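Local coordinates for protein mitochondrial enolase superfamily member 1 (Homo sapiens, PDB 4A35) that catalyses the magnesium-dependent dehydration of L-fuconate to 2-keto-3-deoxy-L-fuconate, a step in the breakdown of L-fucose, at residues Glu163-Ile168 and Val342-Lys347. Numbering follows the deposited sequence. Where two conformers were deposited one is given.
Sequences EDALEI and VLLMAK. With EDO (1,2-ethanediol), chain J.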
loop_
_atom_site.group_PDB
_atom_site.type_symbol
_atom_site.label_atom_id
_atom_site.label_comp_id
_atom_site.label_asym_id
_atom_site.label_seq_id
_atom_site.Cartn_x
_atom_site.Cartn_y
_atom_site.Cartn_z
ATOM N N GLU A 163 -0.838 -21.439 -17.968
ATOM C CA GLU A 163 -1.005 -21.918 -19.343
ATOM C C GLU A 163 -1.029 -20.697 -20.324
ATOM O O GLU A 163 -0.392 -20.719 -21.372
ATOM C CB GLU A 163 -2.303 -22.756 -19.426
ATOM C CG GLU A 163 -2.329 -23.999 -18.522
ATOM C CD GLU A 163 -2.343 -23.898 -16.997
ATOM O OE1 GLU A 163 -2.864 -22.903 -16.438
ATOM O OE2 GLU A 163 -1.864 -24.862 -16.354
ATOM N N ASP A 164 -1.778 -19.649 -19.973
ATOM C CA ASP A 164 -1.872 -18.418 -20.810
ATOM C C ASP A 164 -0.491 -17.776 -20.963
ATOM O O ASP A 164 -0.166 -17.293 -22.042
ATOM C CB ASP A 164 -2.780 -17.346 -20.189
ATOM C CG ASP A 164 -4.249 -17.659 -20.135
ATOM O OD1 ASP A 164 -4.728 -18.424 -21.010
ATOM O OD2 ASP A 164 -4.917 -17.155 -19.219
ATOM N N ALA A 165 0.282 -17.733 -19.840
ATOM C CA ALA A 165 1.643 -17.164 -19.778
ATOM C C ALA A 165 2.551 -17.983 -20.693
ATOM O O ALA A 165 3.313 -17.418 -21.470
ATOM C CB ALA A 165 2.158 -17.202 -18.334
ATOM N N LEU A 166 2.451 -19.328 -20.617
ATOM C CA LEU A 166 3.241 -20.231 -21.466
ATOM C C LEU A 166 2.941 -19.985 -22.949
ATOM O O LEU A 166 3.857 -20.016 -23.771
ATOM C CB LEU A 166 2.980 -21.705 -21.130
ATOM C CG LEU A 166 3.661 -22.209 -19.849
ATOM C CD1 LEU A 166 3.103 -23.610 -19.455
ATOM C CD2 LEU A 166 5.179 -22.265 -20.018
ATOM N N GLU A 167 1.669 -19.779 -23.290
ATOM C CA GLU A 167 1.268 -19.552 -24.678
ATOM C C GLU A 167 1.922 -18.242 -25.240
ATOM O O GLU A 167 2.508 -18.259 -26.338
ATOM C CB GLU A 167 -0.263 -19.505 -24.772
ATOM C CG GLU A 167 -0.810 -19.408 -26.181
ATOM C CD GLU A 167 -2.323 -19.306 -26.193
ATOM O OE1 GLU A 167 -2.984 -20.129 -25.517
ATOM O OE2 GLU A 167 -2.845 -18.380 -26.855
ATOM N N ILE A 168 1.924 -17.180 -24.436
ATOM C CA ILE A 168 2.524 -15.893 -24.825
ATOM C C ILE A 168 4.061 -16.082 -25.027
ATOM O O ILE A 168 4.634 -15.625 -26.035
ATOM C CB ILE A 168 2.195 -14.796 -23.792
ATOM C CG1 ILE A 168 0.684 -14.457 -23.807
ATOM C CG2 ILE A 168 3.070 -13.553 -24.051
ATOM C CD1 ILE A 168 0.200 -13.655 -22.601
ATOM N N VAL A 342 3.352 -8.677 -14.905
ATOM C CA VAL A 342 2.675 -7.477 -15.420
ATOM C C VAL A 342 2.976 -7.378 -16.929
ATOM O O VAL A 342 2.079 -7.062 -17.689
ATOM C CB VAL A 342 3.083 -6.226 -14.606
ATOM C CG1 VAL A 342 2.525 -4.938 -15.249
ATOM C CG2 VAL A 342 2.554 -6.333 -13.158
ATOM N N LEU A 343 4.234 -7.624 -17.378
ATOM C CA LEU A 343 4.507 -7.635 -18.833
ATOM C C LEU A 343 3.583 -8.639 -19.539
ATOM O O LEU A 343 3.075 -8.386 -20.638
ATOM C CB LEU A 343 5.988 -8.039 -19.118
ATOM C CG LEU A 343 7.020 -7.001 -18.687
ATOM C CD1 LEU A 343 8.445 -7.594 -18.818
ATOM C CD2 LEU A 343 6.864 -5.695 -19.530
ATOM N N LEU A 344 3.459 -9.830 -18.950
ATOM C CA LEU A 344 2.606 -10.874 -19.561
ATOM C C LEU A 344 1.118 -10.481 -19.566
ATOM O O LEU A 344 0.452 -10.665 -20.586
ATOM C CB LEU A 344 2.814 -12.227 -18.861
ATOM C CG LEU A 344 4.188 -12.889 -19.107
ATOM C CD1 LEU A 344 4.456 -13.952 -18.023
ATOM C CD2 LEU A 344 4.267 -13.463 -20.534
ATOM N N MET A 345 0.634 -9.839 -18.521
ATOM C CA MET A 345 -0.772 -9.376 -18.526
ATOM C C MET A 345 -0.989 -8.278 -19.579
ATOM O O MET A 345 -1.964 -8.320 -20.303
ATOM C CB MET A 345 -1.197 -8.826 -17.147
ATOM C CG MET A 345 -1.458 -9.935 -16.099
ATOM S SD MET A 345 -2.269 -9.274 -14.626
ATOM C CE MET A 345 -0.940 -8.177 -13.982
ATOM N N ALA A 346 -0.022 -7.313 -19.711
ATOM C CA ALA A 346 -0.155 -6.208 -20.671
ATOM C C ALA A 346 -0.217 -6.779 -22.101
ATOM O O ALA A 346 -0.998 -6.298 -22.905
ATOM C CB ALA A 346 1.056 -5.272 -20.528
ATOM N N LYS A 347 0.614 -7.794 -22.418
ATOM C CA LYS A 347 0.559 -8.445 -23.759
ATOM C C LYS A 347 -0.812 -9.162 -23.968
ATOM O O LYS A 347 -1.414 -9.029 -25.043
ATOM C CB LYS A 347 1.729 -9.440 -23.926
ATOM C CG LYS A 347 1.787 -10.169 -25.289
ATOM C CD LYS A 347 1.623 -9.247 -26.501
ATOM C CE LYS A 347 1.855 -10.072 -27.729
ATOM N NZ LYS A 347 1.302 -9.372 -28.919
HETATM C C1 EDO J . -8.279 -16.751 -18.031
HETATM O O1 EDO J . -7.467 -17.302 -19.058
HETATM C C2 EDO J . -9.568 -16.211 -18.690
HETATM O O2 EDO J . -9.177 -15.382 -19.791
#
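Ile168 and Leu344 make the main apolar contact between two helices whose short segments cross at 78°, their axes approaching to 10.2 Å. Methyl CG2 of Ile168 lies 3.7 Å from CD2 of Leu344, and the two branched side chains meet at a slant. The other leucine methyl, CD1, rests 4.0 Å from CB of Ala165; the leucine thus spreads its fork over two residues one turn apart on 163-168. The backbones come nearest here, with 6.4 Å between CA of Ala165 and CA of Leu344, consistent with the small side chain of Ala165. Ile168 divides its branches in turn. Chi1 of -68° sets CG1 beside the backbone N, and the extended chi2 carries CD1 on to 3.6 Å from the carbonyl O of Leu344, a van der Waals touch on the backbone, while CG2 also meets CG of Lys347 at 3.8 Å. Lys347 contributes only the root of its chain here; a bend at chi2 (47°) leads the rest away, and NZ forms a salt bridge with Glu350.

Polar bonds beside the contact come from Asp164, whose carboxylate binds a diol and does not touch 342-347. Its OD2 accepts a hydrogen bond from O1 of a 1,2-ethanediol, 2.6 Å away and probably from the crystallisation liquor, and another from the backbone N of Thr161. A leucine in place of Asp164 would probably leave that Thr161 N-H without its acceptor and the diol without its mate.

This is helix-to-helix packing away from the annotated sites. Helix 335-348 belongs to the C-terminal, TIM-barrel-like domain of the enolase superfamily. Val377 of helix 362-377 touches Ile168, Leu344 and Lys347, while Val148 of helix 144-148 packs on Ala165, so helix 162-171 packs against helices 335-348, 362-377 and 144-148.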